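Local atomic coordinates of hemoglobin subunit beta (Mustelus griseus, PDB entry 1GCV), a protein that carries oxygen from the gills to the peripheral tissues as the haem-binding beta subunit of a tetrameric fish hemoglobin. Residues V1-F15 / H115-V127. Sequence-based numbering, arbitrary orientation.
Sequences VHWTQEERDEISKTF and HIQGIWDKFFEVV
Lys-122 reaches across to the N-terminal arm and is held by two partners: NZ donates to the carbonyl of His-2 (NZ to O 2.6 Å) and forms a salt bridge with Glu-7 (NZ to OE1 2.9 Å), arriving on the syn side of the carboxylate. The lysine chain leaves the backbone with CG trans to N (chi1 -177°), which carries it past the Trp-3 indole in the opposite sense, its CD 3.6 Å from Trp-3 CZ3, and the ammonium makes an off-centre cation-pi contact with the six-membered ring. CH2 of that indole sits at the edge of the Phe-123 ring, near its plane, and 3.5 Å from Phe-123 CA, and Ile-11 CG2 sits squarely over one face of the Phe-123 ring, 4.3 Å from its centroid. Ile-119 is a knob in the hole formed by Glu-6, Glu-7, Glu-10 and Ile-11. At the other end, Trp-120 NE1 donates to Glu-10 OE1 (2.9 Å, 157° at the hydrogen), and Thr-14 packs against the indole edge near CZ2.

A second shell steadies these groups. Glu-7 OE1 also accepts from Thr-4 N, while Glu-7 N bonds to Thr-4 OG1; this capping box opens helix 5-17 and ties the lysine's partner to the helix start. Glu-10 OE1 has a salt bridge to Arg-108, so the buried indole N-H and a cation share one oxygen.

Segments 5-15 and 115-127, parts of the A and H helices of the globin fold, cross at -82°, their axes 10.1 Å apart at closest approach. Helix 50-66 packs on Ile-11 and Phe-15, and helix 93-108 backs Trp-120.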
ATOM      1  N   VAL B   1     -19.737   6.880   4.985  1.00 41.87           N
ATOM      2  CA  VAL B   1     -20.158   5.984   3.876  1.00 36.90           C
ATOM      3  C   VAL B   1     -21.681   6.005   3.714  1.00 35.14           C
ATOM      4  O   VAL B   1     -22.422   6.038   4.699  1.00 34.86           O
ATOM      5  CB  VAL B   1     -19.680   4.531   4.139  1.00 37.18           C
ATOM      6  CG1 VAL B   1     -20.398   3.953   5.351  1.00 35.40           C
ATOM      7  CG2 VAL B   1     -19.915   3.673   2.913  1.00 36.47           C
ATOM      8  N   HIS B   2     -22.135   6.007   2.465  1.00 33.55           N
ATOM      9  CA  HIS B   2     -23.560   6.005   2.157  1.00 33.24           C
ATOM     10  C   HIS B   2     -23.869   4.803   1.294  1.00 29.70           C
ATOM     11  O   HIS B   2     -23.160   4.527   0.330  1.00 28.60           O
ATOM     12  CB  HIS B   2     -23.952   7.279   1.409  1.00 37.35           C
ATOM     13  CG  HIS B   2     -24.021   8.484   2.288  1.00 44.97           C
ATOM     14  ND1 HIS B   2     -23.136   9.534   2.180  1.00 50.37           N
ATOM     15  CD2 HIS B   2     -24.841   8.786   3.323  1.00 47.86           C
ATOM     16  CE1 HIS B   2     -23.406  10.432   3.112  1.00 53.56           C
ATOM     17  NE2 HIS B   2     -24.436  10.001   3.819  1.00 52.58           N
ATOM     18  N   TRP B   3     -24.928   4.084   1.638  1.00 27.18           N
ATOM     19  CA  TRP B   3     -25.315   2.909   0.873  1.00 26.67           C
ATOM     20  C   TRP B   3     -26.538   3.175   0.011  1.00 27.54           C
ATOM     21  O   TRP B   3     -27.451   3.901   0.418  1.00 26.98           O
ATOM     22  CB  TRP B   3     -25.635   1.741   1.809  1.00 23.35           C
ATOM     23  CG  TRP B   3     -24.506   1.338   2.683  1.00 24.82           C
ATOM     24  CD1 TRP B   3     -24.356   1.626   4.005  1.00 25.52           C
ATOM     25  CD2 TRP B   3     -23.364   0.563   2.306  1.00 23.93           C
ATOM     26  NE1 TRP B   3     -23.189   1.078   4.482  1.00 29.50           N
ATOM     27  CE2 TRP B   3     -22.559   0.419   3.459  1.00 28.73           C
ATOM     28  CE3 TRP B   3     -22.941  -0.023   1.108  1.00 27.14           C
ATOM     29  CZ2 TRP B   3     -21.353  -0.289   3.449  1.00 27.27           C
ATOM     30  CZ3 TRP B   3     -21.740  -0.728   1.099  1.00 27.89           C
ATOM     31  CH2 TRP B   3     -20.962  -0.853   2.262  1.00 27.39           C
ATOM     32  N   THR B   4     -26.542   2.591  -1.183  1.00 25.11           N
ATOM     33  CA  THR B   4     -27.681   2.704  -2.084  1.00 25.16           C
ATOM     34  C   THR B   4     -28.508   1.473  -1.735  1.00 23.46           C
ATOM     35  O   THR B   4     -27.994   0.547  -1.114  1.00 21.95           O
ATOM     36  CB  THR B   4     -27.254   2.631  -3.577  1.00 28.14           C
ATOM     37  OG1 THR B   4     -26.740   1.326  -3.871  1.00 29.50           O
ATOM     38  CG2 THR B   4     -26.181   3.669  -3.882  1.00 25.41           C
ATOM     39  N   GLN B   5     -29.783   1.454  -2.105  1.00 24.27           N
ATOM     40  CA  GLN B   5     -30.619   0.299  -1.798  1.00 22.74           C
ATOM     41  C   GLN B   5     -30.091  -0.956  -2.503  1.00 22.63           C
ATOM     42  O   GLN B   5     -30.174  -2.054  -1.954  1.00 22.13           O
ATOM     43  CB  GLN B   5     -32.069   0.570  -2.206  1.00 21.59           C
ATOM     44  CG  GLN B   5     -33.091  -0.360  -1.564  1.00 21.25           C
ATOM     45  CD  GLN B   5     -32.925  -0.497  -0.057  1.00 23.34           C
ATOM     46  OE1 GLN B   5     -32.874  -1.609   0.468  1.00 25.90           O
ATOM     47  NE2 GLN B   5     -32.847   0.630   0.645  1.00 24.76           N
ATOM     48  N   GLU B   6     -29.541  -0.794  -3.707  1.00 23.85           N
ATOM     49  CA  GLU B   6     -28.998  -1.925  -4.463  1.00 25.85           C
ATOM     50  C   GLU B   6     -27.839  -2.588  -3.714  1.00 24.22           C
ATOM     51  O   GLU B   6     -27.712  -3.813  -3.717  1.00 25.34           O
ATOM     52  CB  GLU B   6     -28.494  -1.486  -5.850  1.00 29.06           C
ATOM     53  CG  GLU B   6     -27.395  -2.415  -6.415  1.00 35.99           C
ATOM     54  CD  GLU B   6     -26.898  -2.033  -7.806  1.00 36.93           C
ATOM     55  OE1 GLU B   6     -26.550  -0.852  -8.030  1.00 37.75           O
ATOM     56  OE2 GLU B   6     -26.845  -2.929  -8.676  1.00 38.69           O
ATOM     57  N   GLU B   7     -26.989  -1.776  -3.093  1.00 22.04           N
ATOM     58  CA  GLU B   7     -25.848  -2.290  -2.346  1.00 19.28           C
ATOM     59  C   GLU B   7     -26.312  -3.019  -1.102  1.00 21.02           C
ATOM     60  O   GLU B   7     -25.810  -4.092  -0.783  1.00 22.29           O
ATOM     61  CB  GLU B   7     -24.919  -1.148  -1.960  1.00 19.12           C
ATOM     62  CG  GLU B   7     -24.369  -0.406  -3.152  1.00 20.96           C
ATOM     63  CD  GLU B   7     -23.517   0.775  -2.747  1.00 27.01           C
ATOM     64  OE1 GLU B   7     -23.780   1.359  -1.676  1.00 24.41           O
ATOM     65  OE2 GLU B   7     -22.582   1.117  -3.500  1.00 30.65           O
ATOM     66  N   ARG B   8     -27.269  -2.430  -0.392  1.00 21.13           N
ATOM     67  CA  ARG B   8     -27.813  -3.053   0.809  1.00 22.29           C
ATOM     68  C   ARG B   8     -28.392  -4.418   0.439  1.00 22.93           C
ATOM     69  O   ARG B   8     -28.140  -5.420   1.110  1.00 24.53           O
ATOM     70  CB  ARG B   8     -28.938  -2.202   1.392  1.00 20.10           C
ATOM     71  CG  ARG B   8     -28.534  -0.841   1.875  1.00 21.27           C
ATOM     72  CD  ARG B   8     -29.747  -0.148   2.470  1.00 23.72           C
ATOM     73  NE  ARG B   8     -29.466   1.226   2.864  1.00 26.27           N
ATOM     74  CZ  ARG B   8     -28.998   1.574   4.058  1.00 25.86           C
ATOM     75  NH1 ARG B   8     -28.766   2.850   4.343  1.00 26.51           N
ATOM     76  NH2 ARG B   8     -28.756   0.642   4.967  1.00 27.96           N
ATOM     77  N   ASP B   9     -29.174  -4.441  -0.636  1.00 21.39           N
ATOM     78  CA  ASP B   9     -29.810  -5.664  -1.102  1.00 24.26           C
ATOM     79  C   ASP B   9     -28.815  -6.747  -1.505  1.00 24.11           C
ATOM     80  O   ASP B   9     -28.982  -7.910  -1.150  1.00 24.77           O
ATOM     81  CB  ASP B   9     -30.737  -5.356  -2.280  1.00 28.73           C
ATOM     82  CG  ASP B   9     -32.015  -4.643  -1.850  1.00 32.99           C
ATOM     83  OD1 ASP B   9     -32.785  -4.210  -2.733  1.00 35.70           O
ATOM     84  OD2 ASP B   9     -32.246  -4.514  -0.629  1.00 36.91           O
ATOM     85  N   GLU B  10     -27.786  -6.368  -2.251  1.00 23.31           N
ATOM     86  CA  GLU B  10     -26.780  -7.328  -2.686  1.00 20.37           C
ATOM     87  C   GLU B  10     -26.120  -7.986  -1.487  1.00 20.22           C
ATOM     88  O   GLU B  10     -25.960  -9.204  -1.447  1.00 22.40           O
ATOM     89  CB  GLU B  10     -25.716  -6.635  -3.538  1.00 21.93           C
ATOM     90  CG  GLU B  10     -24.412  -7.418  -3.664  1.00 24.65           C
ATOM     91  CD  GLU B  10     -24.556  -8.681  -4.500  1.00 27.76           C
ATOM     92  OE1 GLU B  10     -23.757  -9.624  -4.296  1.00 26.26           O
ATOM     93  OE2 GLU B  10     -25.464  -8.733  -5.359  1.00 28.89           O
ATOM     94  N   ILE B  11     -25.743  -7.175  -0.505  1.00 19.58           N
ATOM     95  CA  ILE B  11     -25.079  -7.686   0.687  1.00 22.15           C
ATOM     96  C   ILE B  11     -26.007  -8.508   1.580  1.00 25.08           C
ATOM     97  O   ILE B  11     -25.677  -9.631   1.958  1.00 24.24           O
ATOM     98  CB  ILE B  11     -24.460  -6.525   1.505  1.00 20.84           C
ATOM     99  CG1 ILE B  11     -23.185  -6.040   0.811  1.00 21.64           C
ATOM    100  CG2 ILE B  11     -24.139  -6.981   2.925  1.00 21.28           C
ATOM    101  CD1 ILE B  11     -23.013  -4.547   0.808  1.00 25.44           C
ATOM    102  N   SER B  12     -27.168  -7.950   1.909  1.00 26.93           N
ATOM    103  CA  SER B  12     -28.128  -8.635   2.766  1.00 28.41           C
ATOM    104  C   SER B  12     -28.641  -9.926   2.141  1.00 29.73           C
ATOM    105  O   SER B  12     -28.776 -10.939   2.827  1.00 31.36           O
ATOM    106  CB  SER B  12     -29.305  -7.714   3.081  1.00 29.31           C
ATOM    107  OG  SER B  12     -30.331  -7.876   2.120  1.00 41.36           O
ATOM    108  N   LYS B  13     -28.929  -9.892   0.844  1.00 28.10           N
ATOM    109  CA  LYS B  13     -29.425 -11.076   0.156  1.00 31.16           C
ATOM    110  C   LYS B  13     -28.395 -12.203   0.119  1.00 31.46           C
ATOM    111  O   LYS B  13     -28.738 -13.365   0.329  1.00 29.91           O
ATOM    112  CB  LYS B  13     -29.850 -10.725  -1.270  1.00 36.23           C
ATOM    113  CG  LYS B  13     -31.349 -10.861  -1.514  1.00 49.13           C
ATOM    114  CD  LYS B  13     -32.135  -9.751  -0.814  1.00 53.04           C
ATOM    115  CE  LYS B  13     -32.604 -10.174   0.576  1.00 56.00           C
ATOM    116  NZ  LYS B  13     -32.830  -9.009   1.485  1.00 55.35           N
ATOM    117  N   THR B  14     -27.136 -11.863  -0.150  1.00 29.50           N
ATOM    118  CA  THR B  14     -26.074 -12.869  -0.210  1.00 27.68           C
ATOM    119  C   THR B  14     -25.890 -13.554   1.137  1.00 29.69           C
ATOM    120  O   THR B  14     -25.622 -14.753   1.205  1.00 32.01           O
ATOM    121  CB  THR B  14     -24.724 -12.248  -0.625  1.00 25.83           C
ATOM    122  OG1 THR B  14     -24.849 -11.672  -1.929  1.00 24.96           O
ATOM    123  CG2 THR B  14     -23.624 -13.311  -0.657  1.00 24.72           C
ATOM    124  N   PHE B  15     -26.039 -12.792   2.210  1.00 27.93           N
ATOM    125  CA  PHE B  15     -25.878 -13.346   3.540  1.00 31.08           C
ATOM    126  C   PHE B  15     -27.036 -14.231   3.966  1.00 36.00           C
ATOM    127  O   PHE B  15     -26.890 -15.066   4.858  1.00 37.97           O
ATOM    128  CB  PHE B  15     -25.702 -12.224   4.552  1.00 30.03           C
ATOM    129  CG  PHE B  15     -24.286 -11.990   4.919  1.00 29.85           C
ATOM    130  CD1 PHE B  15     -23.522 -11.071   4.216  1.00 27.19           C
ATOM    131  CD2 PHE B  15     -23.693 -12.729   5.932  1.00 26.57           C
ATOM    132  CE1 PHE B  15     -22.186 -10.898   4.514  1.00 28.38           C
ATOM    133  CE2 PHE B  15     -22.363 -12.563   6.237  1.00 28.21           C
ATOM    134  CZ  PHE B  15     -21.604 -11.646   5.528  1.00 28.38           C
ATOM    135  N   HIS B 115     -19.037  -4.716 -11.258  1.00 21.30           N
ATOM    136  CA  HIS B 115     -19.936  -3.883 -10.469  1.00 20.38           C
ATOM    137  C   HIS B 115     -20.243  -4.550  -9.125  1.00 18.41           C
ATOM    138  O   HIS B 115     -20.194  -3.900  -8.075  1.00 19.00           O
ATOM    139  CB  HIS B 115     -21.238  -3.622 -11.234  1.00 23.11           C
ATOM    140  CG  HIS B 115     -22.247  -2.840 -10.454  1.00 26.52           C
ATOM    141  ND1 HIS B 115     -23.406  -3.401  -9.962  1.00 28.02           N
ATOM    142  CD2 HIS B 115     -22.248  -1.550 -10.042  1.00 26.30           C
ATOM    143  CE1 HIS B 115     -24.076  -2.491  -9.278  1.00 27.53           C
ATOM    144  NE2 HIS B 115     -23.394  -1.359  -9.312  1.00 30.49           N
ATOM    145  N   ILE B 116     -20.558  -5.843  -9.158  1.00 19.16           N
ATOM    146  CA  ILE B 116     -20.846  -6.584  -7.932  1.00 20.55           C
ATOM    147  C   ILE B 116     -19.597  -6.639  -7.039  1.00 20.17           C
ATOM    148  O   ILE B 116     -19.700  -6.519  -5.818  1.00 18.95           O
ATOM    149  CB  ILE B 116     -21.314  -8.024  -8.235  1.00 20.26           C
ATOM    150  CG1 ILE B 116     -22.626  -7.995  -9.022  1.00 24.88           C
ATOM    151  CG2 ILE B 116     -21.509  -8.787  -6.936  1.00 22.08           C
ATOM    152  CD1 ILE B 116     -23.773  -7.339  -8.278  1.00 27.63           C
ATOM    153  N   GLN B 117     -18.424  -6.823  -7.648  1.00 18.66           N
ATOM    154  CA  GLN B 117     -17.173  -6.867  -6.890  1.00 17.07           C
ATOM    155  C   GLN B 117     -16.982  -5.522  -6.202  1.00 17.44           C
ATOM    156  O   GLN B 117     -16.518  -5.460  -5.064  1.00 21.52           O
ATOM    157  CB  GLN B 117     -15.975  -7.141  -7.806  1.00 15.11           C
ATOM    158  CG  GLN B 117     -14.619  -6.975  -7.101  1.00 17.35           C
ATOM    159  CD  GLN B 117     -13.420  -7.222  -8.005  1.00 16.94           C
ATOM    160  OE1 GLN B 117     -13.564  -7.499  -9.193  1.00 20.52           O
ATOM    161  NE2 GLN B 117     -12.222  -7.120  -7.435  1.00 17.26           N
ATOM    162  N   GLY B 118     -17.337  -4.449  -6.907  1.00 17.12           N
ATOM    163  CA  GLY B 118     -17.220  -3.112  -6.350  1.00 15.74           C
ATOM    164  C   GLY B 118     -18.044  -2.928  -5.084  1.00 16.32           C
ATOM    165  O   GLY B 118     -17.611  -2.245  -4.162  1.00 16.81           O
ATOM    166  N   ILE B 119     -19.229  -3.537  -5.031  1.00 15.21           N
ATOM    167  CA  ILE B 119     -20.090  -3.428  -3.860  1.00 14.57           C
ATOM    168  C   ILE B 119     -19.455  -4.135  -2.658  1.00 16.30           C
ATOM    169  O   ILE B 119     -19.449  -3.610  -1.545  1.00 16.59           O
ATOM    170  CB  ILE B 119     -21.480  -4.043  -4.134  1.00 15.49           C
ATOM    171  CG1 ILE B 119     -22.183  -3.261  -5.246  1.00 14.55           C
ATOM    172  CG2 ILE B 119     -22.326  -4.024  -2.864  1.00 14.76           C
ATOM    173  CD1 ILE B 119     -23.484  -3.888  -5.713  1.00 11.45           C
ATOM    174  N   TRP B 120     -18.920  -5.328  -2.892  1.00 16.53           N
ATOM    175  CA  TRP B 120     -18.275  -6.100  -1.839  1.00 15.37           C
ATOM    176  C   TRP B 120     -16.982  -5.444  -1.377  1.00 14.73           C
ATOM    177  O   TRP B 120     -16.662  -5.442  -0.191  1.00 15.45           O
ATOM    178  CB  TRP B 120     -18.006  -7.511  -2.342  1.00 15.96           C
ATOM    179  CG  TRP B 120     -19.251  -8.307  -2.338  1.00 16.64           C
ATOM    180  CD1 TRP B 120     -20.076  -8.557  -3.399  1.00 17.57           C
ATOM    181  CD2 TRP B 120     -19.867  -8.904  -1.198  1.00 20.22           C
ATOM    182  NE1 TRP B 120     -21.173  -9.272  -2.985  1.00 16.41           N
ATOM    183  CE2 TRP B 120     -21.070  -9.499  -1.638  1.00 19.55           C
ATOM    184  CE3 TRP B 120     -19.522  -8.993   0.158  1.00 18.73           C
ATOM    185  CZ2 TRP B 120     -21.930 -10.179  -0.769  1.00 22.57           C
ATOM    186  CZ3 TRP B 120     -20.377  -9.668   1.021  1.00 21.59           C
ATOM    187  CH2 TRP B 120     -21.568 -10.251   0.553  1.00 22.41           C
ATOM    188  N   ASP B 121     -16.238  -4.885  -2.321  1.00 15.55           N
ATOM    189  CA  ASP B 121     -14.989  -4.204  -1.998  1.00 15.84           C
ATOM    190  C   ASP B 121     -15.316  -3.054  -1.055  1.00 14.76           C
ATOM    191  O   ASP B 121     -14.631  -2.826  -0.061  1.00 15.95           O
ATOM    192  CB  ASP B 121     -14.356  -3.657  -3.280  1.00 17.93           C
ATOM    193  CG  ASP B 121     -13.008  -3.017  -3.039  1.00 19.95           C
ATOM    194  OD1 ASP B 121     -12.939  -1.777  -2.984  1.00 27.15           O
ATOM    195  OD2 ASP B 121     -12.013  -3.756  -2.908  1.00 25.82           O
ATOM    196  N   LYS B 122     -16.383  -2.337  -1.386  1.00 14.97           N
ATOM    197  CA  LYS B 122     -16.839  -1.203  -0.599  1.00 15.32           C
ATOM    198  C   LYS B 122     -17.255  -1.660   0.785  1.00 14.18           C
ATOM    199  O   LYS B 122     -16.906  -1.040   1.786  1.00 17.16           O
ATOM    200  CB  LYS B 122     -18.020  -0.537  -1.300  1.00 13.36           C
ATOM    201  CG  LYS B 122     -18.529   0.699  -0.606  1.00 19.39           C
ATOM    202  CD  LYS B 122     -19.826   1.162  -1.241  1.00 19.05           C
ATOM    203  CE  LYS B 122     -20.023   2.650  -1.053  1.00 25.44           C
ATOM    204  NZ  LYS B 122     -21.464   2.998  -0.971  1.00 21.81           N
ATOM    205  N   PHE B 123     -18.001  -2.758   0.842  1.00 14.68           N
ATOM    206  CA  PHE B 123     -18.448  -3.282   2.119  1.00 14.31           C
ATOM    207  C   PHE B 123     -17.276  -3.704   2.997  1.00 15.72           C
ATOM    208  O   PHE B 123     -17.246  -3.379   4.182  1.00 16.58           O
ATOM    209  CB  PHE B 123     -19.385  -4.473   1.921  1.00 15.38           C
ATOM    210  CG  PHE B 123     -19.919  -5.042   3.209  1.00 19.51           C
ATOM    211  CD1 PHE B 123     -20.726  -4.270   4.043  1.00 20.27           C
ATOM    212  CD2 PHE B 123     -19.603  -6.341   3.596  1.00 18.40           C
ATOM    213  CE1 PHE B 123     -21.209  -4.784   5.245  1.00 21.07           C
ATOM    214  CE2 PHE B 123     -20.084  -6.863   4.798  1.00 20.55           C
ATOM    215  CZ  PHE B 123     -20.889  -6.081   5.623  1.00 20.08           C
ATOM    216  N   PHE B 124     -16.311  -4.424   2.428  1.00 14.37           N
ATOM    217  CA  PHE B 124     -15.166  -4.879   3.213  1.00 16.19           C
ATOM    218  C   PHE B 124     -14.253  -3.747   3.633  1.00 17.29           C
ATOM    219  O   PHE B 124     -13.545  -3.841   4.633  1.00 19.50           O
ATOM    220  CB  PHE B 124     -14.400  -5.951   2.446  1.00 11.37           C
ATOM    221  CG  PHE B 124     -15.094  -7.267   2.458  1.00 14.15           C
ATOM    222  CD1 PHE B 124     -15.275  -7.986   1.291  1.00 16.48           C
ATOM    223  CD2 PHE B 124     -15.637  -7.755   3.642  1.00 14.71           C
ATOM    224  CE1 PHE B 124     -15.996  -9.176   1.295  1.00 16.42           C
ATOM    225  CE2 PHE B 124     -16.356  -8.939   3.655  1.00 17.58           C
ATOM    226  CZ  PHE B 124     -16.536  -9.651   2.476  1.00 15.51           C
ATOM    227  N   GLU B 125     -14.279  -2.670   2.865  1.00 19.49           N
ATOM    228  CA  GLU B 125     -13.481  -1.498   3.178  1.00 22.44           C
ATOM    229  C   GLU B 125     -14.076  -0.859   4.442  1.00 23.60           C
ATOM    230  O   GLU B 125     -13.342  -0.409   5.320  1.00 21.71           O
ATOM    231  CB  GLU B 125     -13.545  -0.524   2.011  1.00 25.43           C
ATOM    232  CG  GLU B 125     -12.272   0.219   1.730  1.00 38.71           C
ATOM    233  CD  GLU B 125     -12.542   1.482   0.936  1.00 46.55           C
ATOM    234  OE1 GLU B 125     -13.091   1.367  -0.184  1.00 50.59           O
ATOM    235  OE2 GLU B 125     -12.219   2.586   1.434  1.00 49.42           O
ATOM    236  N   VAL B 126     -15.409  -0.833   4.528  1.00 20.51           N
ATOM    237  CA  VAL B 126     -16.105  -0.258   5.684  1.00 20.95           C
ATOM    238  C   VAL B 126     -15.869  -1.116   6.927  1.00 19.86           C
ATOM    239  O   VAL B 126     -15.717  -0.596   8.034  1.00 21.79           O
ATOM    240  CB  VAL B 126     -17.644  -0.149   5.428  1.00 21.58           C
ATOM    241  CG1 VAL B 126     -18.392   0.079   6.741  1.00 21.51           C
ATOM    242  CG2 VAL B 126     -17.928   0.978   4.456  1.00 20.01           C
ATOM    243  N   VAL B 127     -15.840  -2.432   6.736  1.00 17.03           N
ATOM    244  CA  VAL B 127     -15.619  -3.370   7.831  1.00 21.25           C
ATOM    245  C   VAL B 127     -14.166  -3.324   8.355  1.00 22.29           C
ATOM    246  O   VAL B 127     -13.943  -3.407   9.564  1.00 24.45           O
ATOM    247  CB  VAL B 127     -16.007  -4.807   7.391  1.00 18.92           C
ATOM    248  CG1 VAL B 127     -15.337  -5.837   8.271  1.00 19.08           C
ATOM    249  CG2 VAL B 127     -17.523  -4.969   7.459  1.00 19.65           C
TER